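Local coordinates for bacterial transferase hexapeptide (Three repeats) family protein (PDB 4M9C) that probably transfers an acetyl group from acetyl-CoA to a UDP-linked amino sugar in the biosynthesis of UDP-N,N'-diacetylbacillosamine, at residues Met3-Tyr8 against Pro26-Glu31; Met18-Gln23 against Leu111-Thr116; Asp55-Pro60 against Asp86-Leu91; Val66-Ala71 against Lys78-Leu83. One frame throughout, in Å; residues are numbered along the deposited sequence.

Contact 1 (Met3-Tyr8 against Pro26-Glu31)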
loop_
_atom_site.group_PDB
_atom_site.type_symbol
_atom_site.label_atom_id
_atom_site.label_comp_id
_atom_site.label_asym_id
_atom_site.label_seq_id
_atom_site.Cartn_x
_atom_site.Cartn_y
_atom_site.Cartn_z
ATOM N N MET A 3 -12.616 -18.681 28.230
ATOM C CA MET A 3 -12.865 -17.770 27.108
ATOM C C MET A 3 -12.892 -18.508 25.769
ATOM O O MET A 3 -12.025 -19.334 25.486
ATOM C CB MET A 3 -11.820 -16.643 27.086
ATOM C CG MET A 3 -11.834 -15.779 25.834
ATOM S SD MET A 3 -13.258 -14.679 25.722
ATOM C CE MET A 3 -12.719 -13.321 26.763
ATOM N N ILE A 4 -13.909 -18.233 24.958
ATOM C CA ILE A 4 -13.901 -18.690 23.575
ATOM C C ILE A 4 -14.114 -17.509 22.639
ATOM O O ILE A 4 -14.853 -16.575 22.953
ATOM C CB ILE A 4 -14.975 -19.742 23.291
ATOM C CG1 ILE A 4 -16.361 -19.180 23.606
ATOM C CG2 ILE A 4 -14.698 -21.022 24.079
ATOM C CD1 ILE A 4 -17.473 -20.125 23.203
ATOM N N ILE A 5 -13.457 -17.558 21.489
ATOM C CA ILE A 5 -13.559 -16.485 20.510
ATOM C C ILE A 5 -14.228 -17.002 19.245
ATOM O O ILE A 5 -13.843 -18.037 18.698
ATOM C CB ILE A 5 -12.173 -15.885 20.183
ATOM C CG1 ILE A 5 -11.675 -15.050 21.373
ATOM C CG2 ILE A 5 -12.249 -15.052 18.922
ATOM C CD1 ILE A 5 -10.255 -14.484 21.211
ATOM N N GLY A 6 -15.255 -16.297 18.792
ATOM C CA GLY A 6 -15.860 -16.640 17.521
ATOM C C GLY A 6 -15.523 -15.621 16.450
ATOM O O GLY A 6 -15.463 -14.415 16.724
ATOM N N VAL A 7 -15.288 -16.110 15.235
ATOM C CA VAL A 7 -15.172 -15.243 14.064
ATOM C C VAL A 7 -16.473 -15.404 13.272
ATOM O O VAL A 7 -16.754 -16.481 12.737
ATOM C CB VAL A 7 -13.956 -15.630 13.180
ATOM C CG1 VAL A 7 -13.951 -14.834 11.869
ATOM C CG2 VAL A 7 -12.639 -15.444 13.947
ATOM N N TYR A 8 -17.272 -14.344 13.210
ATOM C CA TYR A 8 -18.594 -14.442 12.599
ATOM C C TYR A 8 -18.476 -14.229 11.103
ATOM O O TYR A 8 -18.187 -13.126 10.646
ATOM C CB TYR A 8 -19.556 -13.427 13.213
ATOM C CG TYR A 8 -20.989 -13.938 13.349
ATOM C CD1 TYR A 8 -21.586 -14.682 12.339
ATOM C CD2 TYR A 8 -21.735 -13.668 14.494
ATOM C CE1 TYR A 8 -22.889 -15.151 12.468
ATOM C CE2 TYR A 8 -23.026 -14.125 14.631
ATOM C CZ TYR A 8 -23.603 -14.863 13.618
ATOM O OH TYR A 8 -24.898 -15.313 13.771
ATOM N N PRO A 26 -2.533 -14.130 21.297
ATOM C CA PRO A 26 -1.609 -15.241 21.051
ATOM C C PRO A 26 -1.536 -16.275 22.176
ATOM O O PRO A 26 -1.107 -17.409 21.927
ATOM C CB PRO A 26 -0.250 -14.540 20.882
ATOM C CG PRO A 26 -0.393 -13.248 21.627
ATOM C CD PRO A 26 -1.835 -12.841 21.452
ATOM N N THR A 27 -1.949 -15.928 23.390
ATOM C CA THR A 27 -1.866 -16.933 24.449
ATOM C C THR A 27 -3.054 -17.905 24.453
ATOM O O THR A 27 -2.988 -18.956 25.097
ATOM C CB THR A 27 -1.621 -16.333 25.858
ATOM O OG1 THR A 27 -2.827 -15.763 26.377
ATOM C CG2 THR A 27 -0.524 -15.281 25.817
ATOM N N LEU A 28 -4.124 -17.580 23.725
ATOM C CA LEU A 28 -5.266 -18.500 23.649
ATOM C C LEU A 28 -4.950 -19.657 22.714
ATOM O O LEU A 28 -4.403 -19.448 21.633
ATOM C CB LEU A 28 -6.532 -17.789 23.183
ATOM C CG LEU A 28 -7.162 -16.799 24.154
ATOM C CD1 LEU A 28 -8.505 -16.361 23.615
ATOM C CD2 LEU A 28 -7.327 -17.428 25.530
ATOM N N SER A 29 -5.274 -20.879 23.130
ATOM C CA SER A 29 -4.988 -22.038 22.292
ATOM C C SER A 29 -6.000 -22.123 21.150
ATOM O O SER A 29 -7.104 -21.590 21.251
ATOM C CB SER A 29 -4.984 -23.330 23.117
ATOM O OG SER A 29 -6.305 -23.786 23.361
ATOM N N LYS A 30 -5.611 -22.791 20.066
ATOM C CA LYS A 30 -6.451 -22.909 18.881
ATOM C C LYS A 30 -7.853 -23.387 19.249
ATOM O O LYS A 30 -8.850 -22.923 18.687
ATOM C CB LYS A 30 -5.809 -23.847 17.847
ATOM C CG LYS A 30 -6.658 -24.041 16.584
ATOM C CD LYS A 30 -5.911 -24.773 15.464
ATOM C CE LYS A 30 -6.769 -24.844 14.190
ATOM N NZ LYS A 30 -5.978 -24.719 12.919
ATOM N N GLU A 31 -7.927 -24.301 20.210
ATOM C CA GLU A 31 -9.199 -24.899 20.582
ATOM C C GLU A 31 -10.183 -23.853 21.093
ATOM O O GLU A 31 -11.383 -24.079 21.103
ATOM C CB GLU A 31 -8.991 -26.003 21.627
ATOM C CG GLU A 31 -8.194 -27.188 21.103
#
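No ring or other flat group takes part where Leu-28 meets Ile-5 and Met-3; aromatic neighbours lie just beyond: Phe-33, which both Ile-5 and Leu-28 touch, and Phe-25 beside Ile-5. The contact itself rests on a single methyl. CD1 of Leu-28 lies 3.5 Å from CD1 of Ile-5, and the two side chains cross at about a right angle, so the methyl comes up against the end of the isoleucine. The extended Ile-5 branch (chi2 176°) carries its CD1 out to this meeting point. Strand 3-8 is a central strand of the Rossmann-like sheet, hydrogen-bonded between strands 33-36 and 63-68, whereas Leu-28 lies in the loop from helix 14-24 to strand 33-36. Leu-28 thus packs the connection of the first beta-alpha-beta crossover against the beginning of the strand from which it started. The same leucine methyl also reaches Met-3, with its CD1 4.0 Å from Met-3 CG, but here the approach is oblique and involves the middle of the side chain. Beyond CG the methionine bends away through chi2 (72°) and chi3 (82°), taking its sulfur and CE off from Leu-28; it also touches His-63 and Ala-65.

Contact 2 (Met18-Gln23 against Leu111-Thr116)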
loop_
_atom_site.group_PDB
_atom_site.type_symbol
_atom_site.label_atom_id
_atom_site.label_comp_id
_atom_site.label_asym_id
_atom_site.label_seq_id
_atom_site.Cartn_x
_atom_site.Cartn_y
_atom_site.Cartn_z
ATOM N N MET A 18 -9.482 -14.763 10.828
ATOM C CA MET A 18 -9.120 -15.739 11.859
ATOM C C MET A 18 -7.636 -15.641 12.297
ATOM O O MET A 18 -7.356 -15.554 13.483
ATOM C CB MET A 18 -9.508 -17.170 11.464
ATOM C CG MET A 18 -9.056 -18.243 12.463
ATOM S SD MET A 18 -9.874 -18.067 14.065
ATOM C CE MET A 18 -11.455 -18.873 13.766
ATOM N N PRO A 19 -6.684 -15.668 11.348
ATOM C CA PRO A 19 -5.290 -15.600 11.805
ATOM C C PRO A 19 -4.939 -14.246 12.434
ATOM O O PRO A 19 -4.073 -14.181 13.307
ATOM C CB PRO A 19 -4.480 -15.846 10.528
ATOM C CG PRO A 19 -5.443 -15.630 9.394
ATOM C CD PRO A 19 -6.780 -16.002 9.917
ATOM N N LEU A 20 -5.618 -13.183 12.015
ATOM C CA LEU A 20 -5.408 -11.882 12.643
ATOM C C LEU A 20 -5.828 -11.926 14.106
ATOM O O LEU A 20 -5.107 -11.448 14.984
ATOM C CB LEU A 20 -6.192 -10.789 11.904
ATOM C CG LEU A 20 -5.819 -10.563 10.433
ATOM C CD1 LEU A 20 -6.692 -9.467 9.815
ATOM C CD2 LEU A 20 -4.328 -10.213 10.310
ATOM N N VAL A 21 -7.002 -12.492 14.374
ATOM C CA VAL A 21 -7.486 -12.562 15.746
ATOM C C VAL A 21 -6.662 -13.555 16.585
ATOM O O VAL A 21 -6.494 -13.355 17.783
ATOM C CB VAL A 21 -9.013 -12.837 15.829
ATOM C CG1 VAL A 21 -9.339 -14.274 15.439
ATOM C CG2 VAL A 21 -9.521 -12.525 17.225
ATOM N N ARG A 22 -6.132 -14.600 15.950
ATOM C CA ARG A 22 -5.195 -15.500 16.623
ATOM C C ARG A 22 -3.992 -14.717 17.134
ATOM O O ARG A 22 -3.578 -14.884 18.291
ATOM C CB ARG A 22 -4.707 -16.611 15.689
ATOM C CG ARG A 22 -5.744 -17.691 15.343
ATOM C CD ARG A 22 -6.193 -18.514 16.566
ATOM N NE ARG A 22 -5.072 -18.984 17.379
ATOM C CZ ARG A 22 -4.352 -20.075 17.120
ATOM N NH1 ARG A 22 -4.623 -20.824 16.056
ATOM N NH2 ARG A 22 -3.353 -20.419 17.928
ATOM N N GLN A 23 -3.435 -13.868 16.266
ATOM C CA GLN A 23 -2.275 -13.042 16.606
ATOM C C GLN A 23 -2.623 -11.944 17.606
ATOM O O GLN A 23 -1.770 -11.525 18.380
ATOM C CB GLN A 23 -1.685 -12.377 15.362
ATOM C CG GLN A 23 -1.016 -13.299 14.385
ATOM C CD GLN A 23 -0.360 -12.521 13.256
ATOM O OE1 GLN A 23 -0.380 -12.936 12.096
ATOM N NE2 GLN A 23 0.222 -11.379 13.595
ATOM N N LEU A 111 -11.980 -3.457 12.908
ATOM C CA LEU A 111 -11.209 -4.521 12.295
ATOM C C LEU A 111 -10.256 -3.891 11.286
ATOM O O LEU A 111 -10.692 -3.388 10.253
ATOM C CB LEU A 111 -12.147 -5.504 11.592
ATOM C CG LEU A 111 -11.464 -6.534 10.691
ATOM C CD1 LEU A 111 -10.597 -7.478 11.505
ATOM C CD2 LEU A 111 -12.504 -7.307 9.900
ATOM N N LEU A 112 -8.961 -3.890 11.594
ATOM C CA LEU A 112 -7.978 -3.237 10.724
ATOM C C LEU A 112 -7.028 -4.280 10.158
ATOM O O LEU A 112 -6.215 -4.846 10.889
ATOM C CB LEU A 112 -7.202 -2.158 11.497
ATOM C CG LEU A 112 -8.091 -1.186 12.288
ATOM C CD1 LEU A 112 -7.273 -0.284 13.249
ATOM C CD2 LEU A 112 -8.952 -0.357 11.368
ATOM N N CYS A 113 -7.122 -4.518 8.854
ATOM C CA CYS A 113 -6.355 -5.571 8.206
ATOM C C CYS A 113 -4.913 -5.126 7.903
ATOM O O CYS A 113 -4.541 -3.984 8.169
ATOM C CB CYS A 113 -7.097 -6.041 6.945
ATOM S SG CYS A 113 -8.767 -6.734 7.326
ATOM N N PRO A 114 -4.090 -6.039 7.365
ATOM C CA PRO A 114 -2.687 -5.711 7.089
ATOM C C PRO A 114 -2.488 -4.497 6.177
ATOM O O PRO A 114 -3.244 -4.288 5.224
ATOM C CB PRO A 114 -2.166 -6.981 6.418
ATOM C CG PRO A 114 -2.978 -8.082 7.091
ATOM C CD PRO A 114 -4.360 -7.482 7.205
ATOM N N PHE A 115 -1.466 -3.713 6.492
ATOM C CA PHE A 115 -1.097 -2.514 5.734
ATOM C C PHE A 115 -2.129 -1.399 5.803
ATOM O O PHE A 115 -2.232 -0.574 4.888
ATOM C CB PHE A 115 -0.759 -2.846 4.269
ATOM C CG PHE A 115 0.354 -3.831 4.129
ATOM C CD1 PHE A 115 1.674 -3.433 4.313
ATOM C CD2 PHE A 115 0.087 -5.164 3.856
ATOM C CE1 PHE A 115 2.717 -4.350 4.210
ATOM C CE2 PHE A 115 1.119 -6.080 3.749
ATOM C CZ PHE A 115 2.438 -5.673 3.922
ATOM N N THR A 116 -2.892 -1.358 6.885
ATOM C CA THR A 116 -3.811 -0.243 7.074
ATOM C C THR A 116 -3.145 0.882 7.845
ATOM O O THR A 116 -2.178 0.667 8.577
ATOM C CB THR A 116 -5.082 -0.646 7.825
ATOM O OG1 THR A 116 -4.743 -1.532 8.902
ATOM C CG2 THR A 116 -6.077 -1.319 6.868
#
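The carbonyl oxygen of Cys-113, whose residue packs against Leu-20, is gripped twice by Thr-116. The hydroxyl OG1 of Thr-116 donates to Cys-113 O over 2.6 Å, a short bond lying in the carbonyl plane with a C=O...donor angle of 158°. A second, weak bond from Thr-116 N to the same Cys-113 O measures 3.4 Å. This weak backbone bond belongs to a type II beta turn from Cys-113 to Thr-116, which the hydroxyl braces, and Thr-116 OG1 is bonded further to Thr-98 OG1. The turn presents the Pro-114 ring to helix 14-24, where the two methyls of Leu-20 come up against its CG-CD side: Leu-20 CD1 sits 4.0 Å from Pro-114 CD, and Leu-20 CD2 comes within 4.1 Å of Pro-114 CG. With CG opposite the carbonyl carbon (chi1 -61°) and an extended chi2 (179°), the leucine projects straight from the helix. Its CD1 also lies 4.2 Å from Cys-113 SG. Pro-114 is packed in addition against Val-99 of the second subunit, and Phe-115 against Phe-115 of the third, so that the helix meets the turn close to the trimer interface. Here the N-terminal Rossmann-like domain docks on a corner of the first coils of the left-handed beta-helix, the two-domain architecture of PglD-like hexapeptide-repeat acetyltransferases.

Contact 3 (Asp55-Pro60 against Asp86-Leu91)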
loop_
_atom_site.group_PDB
_atom_site.type_symbol
_atom_site.label_atom_id
_atom_site.label_comp_id
_atom_site.label_asym_id
_atom_site.label_seq_id
_atom_site.Cartn_x
_atom_site.Cartn_y
_atom_site.Cartn_z
ATOM N N ASP A 55 -25.128 -22.947 18.771
ATOM C CA ASP A 55 -24.131 -23.832 19.373
ATOM C C ASP A 55 -22.977 -23.044 19.989
ATOM O O ASP A 55 -22.499 -23.378 21.071
ATOM C CB ASP A 55 -23.626 -24.873 18.369
ATOM C CG ASP A 55 -24.678 -25.934 18.059
ATOM O OD1 ASP A 55 -25.406 -26.347 18.995
ATOM O OD2 ASP A 55 -24.794 -26.343 16.881
ATOM N N PHE A 56 -22.547 -21.985 19.312
ATOM C CA PHE A 56 -21.512 -21.130 19.873
ATOM C C PHE A 56 -21.974 -20.573 21.214
ATOM O O PHE A 56 -21.271 -20.674 22.209
ATOM C CB PHE A 56 -21.168 -19.980 18.917
ATOM C CG PHE A 56 -20.214 -18.971 19.507
ATOM C CD1 PHE A 56 -20.688 -17.805 20.088
ATOM C CD2 PHE A 56 -18.851 -19.200 19.487
ATOM C CE1 PHE A 56 -19.818 -16.870 20.628
ATOM C CE2 PHE A 56 -17.968 -18.269 20.020
ATOM C CZ PHE A 56 -18.454 -17.105 20.593
ATOM N N ILE A 57 -23.166 -19.986 21.231
ATOM C CA ILE A 57 -23.710 -19.403 22.450
ATOM C C ILE A 57 -23.878 -20.458 23.547
ATOM O O ILE A 57 -23.739 -20.160 24.734
ATOM C CB ILE A 57 -25.073 -18.738 22.186
ATOM C CG1 ILE A 57 -24.900 -17.477 21.338
ATOM C CG2 ILE A 57 -25.760 -18.400 23.495
ATOM C CD1 ILE A 57 -24.068 -16.404 22.002
ATOM N N SER A 58 -24.176 -21.694 23.149
ATOM C CA SER A 58 -24.461 -22.743 24.124
ATOM C C SER A 58 -23.195 -23.308 24.774
ATOM O O SER A 58 -23.275 -23.996 25.794
ATOM C CB SER A 58 -25.295 -23.867 23.494
ATOM O OG SER A 58 -24.493 -24.730 22.703
ATOM N N LYS A 59 -22.027 -23.012 24.201
ATOM C CA LYS A 59 -20.782 -23.543 24.751
ATOM C C LYS A 59 -20.650 -23.225 26.235
ATOM O O LYS A 59 -21.096 -22.170 26.695
ATOM C CB LYS A 59 -19.558 -23.001 24.006
ATOM C CG LYS A 59 -19.400 -23.506 22.587
ATOM C CD LYS A 59 -19.013 -24.970 22.563
ATOM C CE LYS A 59 -18.984 -25.504 21.136
ATOM N NZ LYS A 59 -18.781 -26.983 21.089
ATOM N N PRO A 60 -20.037 -24.145 26.993
ATOM C CA PRO A 60 -19.705 -23.840 28.383
ATOM C C PRO A 60 -18.453 -22.987 28.350
ATOM O O PRO A 60 -17.405 -23.436 27.880
ATOM C CB PRO A 60 -19.388 -25.210 28.965
ATOM C CG PRO A 60 -18.794 -25.960 27.805
ATOM C CD PRO A 60 -19.543 -25.472 26.582
ATOM N N ASP A 86 -27.354 -11.620 23.774
ATOM C CA ASP A 86 -26.724 -12.693 24.538
ATOM C C ASP A 86 -25.528 -12.193 25.341
ATOM O O ASP A 86 -24.806 -12.983 25.956
ATOM C CB ASP A 86 -26.299 -13.842 23.618
ATOM C CG ASP A 86 -27.485 -14.600 23.036
ATOM O OD1 ASP A 86 -28.103 -15.393 23.782
ATOM O OD2 ASP A 86 -27.790 -14.418 21.835
ATOM N N GLY A 87 -25.325 -10.881 25.333
ATOM C CA GLY A 87 -24.235 -10.271 26.076
ATOM C C GLY A 87 -22.844 -10.714 25.652
ATOM O O GLY A 87 -21.939 -10.797 26.477
ATOM N N VAL A 88 -22.669 -11.002 24.366
ATOM C CA VAL A 88 -21.356 -11.377 23.847
ATOM C C VAL A 88 -20.481 -10.132 23.672
ATOM O O VAL A 88 -20.951 -9.072 23.252
ATOM C CB VAL A 88 -21.464 -12.137 22.504
ATOM C CG1 VAL A 88 -20.081 -12.518 21.984
ATOM C CG2 VAL A 88 -22.334 -13.368 22.666
ATOM N N GLN A 89 -19.207 -10.276 23.999
ATOM C CA GLN A 89 -18.260 -9.170 23.971
ATOM C C GLN A 89 -17.720 -8.949 22.555
ATOM O O GLN A 89 -17.505 -9.903 21.809
ATOM C CB GLN A 89 -17.126 -9.479 24.948
ATOM C CG GLN A 89 -15.914 -8.560 24.868
ATOM C CD GLN A 89 -14.816 -8.980 25.846
ATOM O OE1 GLN A 89 -13.665 -8.546 25.736
ATOM N NE2 GLN A 89 -15.175 -9.832 26.808
ATOM N N HIS A 90 -17.525 -7.691 22.180
ATOM C CA HIS A 90 -17.015 -7.369 20.856
ATOM C C HIS A 90 -15.512 -7.152 20.905
ATOM O O HIS A 90 -15.022 -6.376 21.716
ATOM C CB HIS A 90 -17.667 -6.097 20.336
ATOM C CG HIS A 90 -19.155 -6.183 20.232
ATOM N ND1 HIS A 90 -19.792 -7.010 19.330
ATOM C CD2 HIS A 90 -20.134 -5.535 20.908
ATOM C CE1 HIS A 90 -21.099 -6.870 19.459
ATOM N NE2 HIS A 90 -21.333 -5.981 20.410
ATOM N N LEU A 91 -14.790 -7.818 20.015
ATOM C CA LEU A 91 -13.341 -7.695 19.945
ATOM C C LEU A 91 -12.904 -6.628 18.946
ATOM O O LEU A 91 -13.557 -6.411 17.919
ATOM C CB LEU A 91 -12.734 -9.031 19.528
ATOM C CG LEU A 91 -12.978 -10.174 20.498
ATOM C CD1 LEU A 91 -12.538 -11.475 19.876
ATOM C CD2 LEU A 91 -12.208 -9.900 21.782
#
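Ile-57 meets Val-88 and Asp-86 with its CD1, and Asp-86 again with CG2. The CD1 of Ile-57 lies 3.6 Å from Val-88 CG2, the close apolar contact here, and 3.8 Å from Asp-86 CB; both partners cross the isoleucine obliquely. The other branch, CG2 of Ile-57, stands 3.8 Å from Asp-86 OD1, a plain van der Waals approach. A bent chi2 (-62°) swings the isoleucine CD1 to the place where valine and aspartate can both touch it. The carboxylate of Asp-86 finds its polar partner outside the two segments, since OD2 is hydrogen-bonded to Tyr-53 OH at the start of helix 53-58; the aspartate thus lies against the isoleucine with CB, CG and OD1, while OD2 ties it to the same helix. The backbone beyond Asp-86 positions Val-88. Gly-87, with positive phi, is the C-prime residue of a Schellman motif that ends helix 73-85, with Val-88 N bonded to Leu-83 O, and this turn brings Val-88 round toward Ile-57. Beside Ile-57 in the chain, Ser-58 OG donates to Asp-55 O over 2.9 Å. Val-88 packs in turn on Val-66 and Leu-83, and Phe-56 on Val-66, so the contact joins helix 53-58 to the end of helix 73-85 beside strand 63-68, just before the chain enters edge strand 89-90.

Contact 4 (Val66-Ala71 against Lys78-Leu83)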
loop_
_atom_site.group_PDB
_atom_site.type_symbol
_atom_site.label_atom_id
_atom_site.label_comp_id
_atom_site.label_asym_id
_atom_site.label_seq_id
_atom_site.Cartn_x
_atom_site.Cartn_y
_atom_site.Cartn_z
ATOM N N VAL A 66 -16.495 -12.073 20.200
ATOM C CA VAL A 66 -16.613 -12.288 18.769
ATOM C C VAL A 66 -16.039 -11.119 17.967
ATOM O O VAL A 66 -16.191 -9.960 18.345
ATOM C CB VAL A 66 -18.088 -12.516 18.380
ATOM C CG1 VAL A 66 -18.306 -12.305 16.875
ATOM C CG2 VAL A 66 -18.548 -13.909 18.816
ATOM N N THR A 67 -15.363 -11.442 16.871
ATOM C CA THR A 67 -15.080 -10.455 15.839
ATOM C C THR A 67 -15.913 -10.830 14.618
ATOM O O THR A 67 -15.935 -11.988 14.189
ATOM C CB THR A 67 -13.566 -10.375 15.480
ATOM O OG1 THR A 67 -13.386 -9.514 14.348
ATOM C CG2 THR A 67 -13.028 -11.753 15.126
ATOM N N ILE A 68 -16.629 -9.853 14.074
ATOM C CA ILE A 68 -17.487 -10.092 12.926
ATOM C C ILE A 68 -16.681 -9.815 11.660
ATOM O O ILE A 68 -16.345 -8.673 11.372
ATOM C CB ILE A 68 -18.713 -9.168 12.979
ATOM C CG1 ILE A 68 -19.554 -9.478 14.232
ATOM C CG2 ILE A 68 -19.540 -9.284 11.683
ATOM C CD1 ILE A 68 -20.565 -8.383 14.594
ATOM N N ALA A 69 -16.367 -10.868 10.912
ATOM C CA ALA A 69 -15.568 -10.741 9.700
ATOM C C ALA A 69 -16.378 -10.168 8.532
ATOM O O ALA A 69 -15.821 -9.673 7.551
ATOM C CB ALA A 69 -15.000 -12.106 9.320
ATOM N N ILE A 70 -17.698 -10.236 8.645
ATOM C CA ILE A 70 -18.591 -9.890 7.534
ATOM C C ILE A 70 -18.539 -8.422 7.123
ATOM O O ILE A 70 -18.787 -7.525 7.937
ATOM C CB ILE A 70 -20.024 -10.330 7.868
ATOM C CG1 ILE A 70 -20.059 -11.865 7.953
ATOM C CG2 ILE A 70 -21.026 -9.781 6.836
ATOM C CD1 ILE A 70 -21.278 -12.435 8.665
ATOM N N ALA A 71 -18.195 -8.182 5.856
ATOM C CA ALA A 71 -18.040 -6.822 5.340
ATOM C C ALA A 71 -19.389 -6.143 5.096
ATOM O O ALA A 71 -19.521 -4.930 5.264
ATOM C CB ALA A 71 -17.204 -6.827 4.049
ATOM N N LYS A 78 -27.178 -6.130 12.087
ATOM C CA LYS A 78 -28.143 -7.081 12.627
ATOM C C LYS A 78 -27.429 -8.089 13.530
ATOM O O LYS A 78 -27.944 -8.454 14.589
ATOM C CB LYS A 78 -28.918 -7.790 11.505
ATOM C CG LYS A 78 -29.736 -6.845 10.612
ATOM C CD LYS A 78 -30.599 -5.910 11.451
ATOM C CE LYS A 78 -31.650 -5.170 10.614
ATOM N NZ LYS A 78 -31.100 -4.033 9.818
ATOM N N LEU A 79 -26.235 -8.521 13.125
ATOM C CA LEU A 79 -25.464 -9.469 13.929
ATOM C C LEU A 79 -25.071 -8.889 15.281
ATOM O O LEU A 79 -25.139 -9.573 16.301
ATOM C CB LEU A 79 -24.226 -9.955 13.181
ATOM C CG LEU A 79 -24.560 -10.849 11.991
ATOM C CD1 LEU A 79 -23.297 -11.306 11.290
ATOM C CD2 LEU A 79 -25.398 -12.041 12.440
ATOM N N VAL A 80 -24.666 -7.628 15.290
ATOM C CA VAL A 80 -24.347 -6.953 16.541
ATOM C C VAL A 80 -25.567 -6.949 17.466
ATOM O O VAL A 80 -25.449 -7.255 18.651
ATOM C CB VAL A 80 -23.857 -5.508 16.310
ATOM C CG1 VAL A 80 -23.837 -4.745 17.613
ATOM C CG2 VAL A 80 -22.464 -5.507 15.677
ATOM N N SER A 81 -26.735 -6.609 16.921
ATOM C CA SER A 81 -27.970 -6.595 17.714
ATOM C C SER A 81 -28.254 -7.980 18.294
ATOM O O SER A 81 -28.645 -8.119 19.455
ATOM C CB SER A 81 -29.154 -6.108 16.877
ATOM O OG SER A 81 -29.006 -4.742 16.532
ATOM N N LEU A 82 -28.037 -9.001 17.473
ATOM C CA LEU A 82 -28.109 -10.385 17.922
ATOM C C LEU A 82 -27.120 -10.677 19.060
ATOM O O LEU A 82 -27.489 -11.290 20.061
ATOM C CB LEU A 82 -27.857 -11.326 16.744
ATOM C CG LEU A 82 -28.125 -12.812 16.969
ATOM C CD1 LEU A 82 -29.594 -13.021 17.291
ATOM C CD2 LEU A 82 -27.714 -13.625 15.748
ATOM N N LEU A 83 -25.867 -10.240 18.910
ATOM C CA LEU A 83 -24.831 -10.510 19.914
ATOM C C LEU A 83 -25.080 -9.781 21.233
ATOM O O LEU A 83 -24.745 -10.289 22.304
ATOM C CB LEU A 83 -23.433 -10.132 19.401
ATOM C CG LEU A 83 -22.779 -10.920 18.263
ATOM C CD1 LEU A 83 -21.482 -10.236 17.833
ATOM C CD2 LEU A 83 -22.516 -12.344 18.667
#
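Ile-68 and Leu-83 reach toward each other tip to tip, their CD1 methyls 3.8 Å apart, in the middle of the interface between strand 63-68 and helix 73-85. The other pairs meet differently. Val-80 crosses Ile-68 at about a right angle, its CG2 approaching the isoleucine CD1 to 3.6 Å, so that this one methyl touches both a leucine end and a valine branch. Val-66 lies obliquely to Leu-83, with Val-66 CG1 3.9 Å from Leu-83 CD1; the leucine methyl is thus shared by two strand residues. Past the end of the strand, Ile-70 crosses Leu-79 at about a right angle. The gap between Ile-70 CD1 and Leu-79 CD1, 3.5 Å, is tighter than usual for two methyls. Ile-68 and Ile-70 have similar extended branches, chi2 near 164°, which carry both CD1 atoms toward the helix.

The axes of strand 66-68 and helix segment 78-83 run nearly antiparallel at 166° and come within 10.3 Å of each other; with strand 89-90 these elements form a beta-alpha-beta unit of the Rossmann-like domain. Tyr-53 of helix 53-58 extends the apolar layer beside Leu-83, and Val-80 also touches Phe-127 and Tyr-145 in loops of the beta-helix. No hydrogen bond crosses the two segments: aliphatic carbons alone make the interface, so its hold should come from hydrophobic burial and close fit, with orientation set by the shapes of the branches.

Overall arrangement
Contacts 1, 3 and 4 all belong to the N-terminal Rossmann-like domain and its mixed sheet, in which strands 3-8, 63-68 and 89-90 are successive neighbours. Their centres lie about 12 Å (1 to 3), 11 Å (3 to 4) and 16 Å (1 to 4) apart. Along the chain contact 1 closes before contact 3 opens, and contact 4 is nested within contact 3. Contact 2, about 14 Å from contact 1 and 21 Å from contact 3, closes the longest loop, with contacts 3 and 4 inside it; its segments alternate with those of contact 1. Three contacts thus join the sheet to its helices and connections, while contact 2 is where, among the four, that domain meets the beta-helix directly.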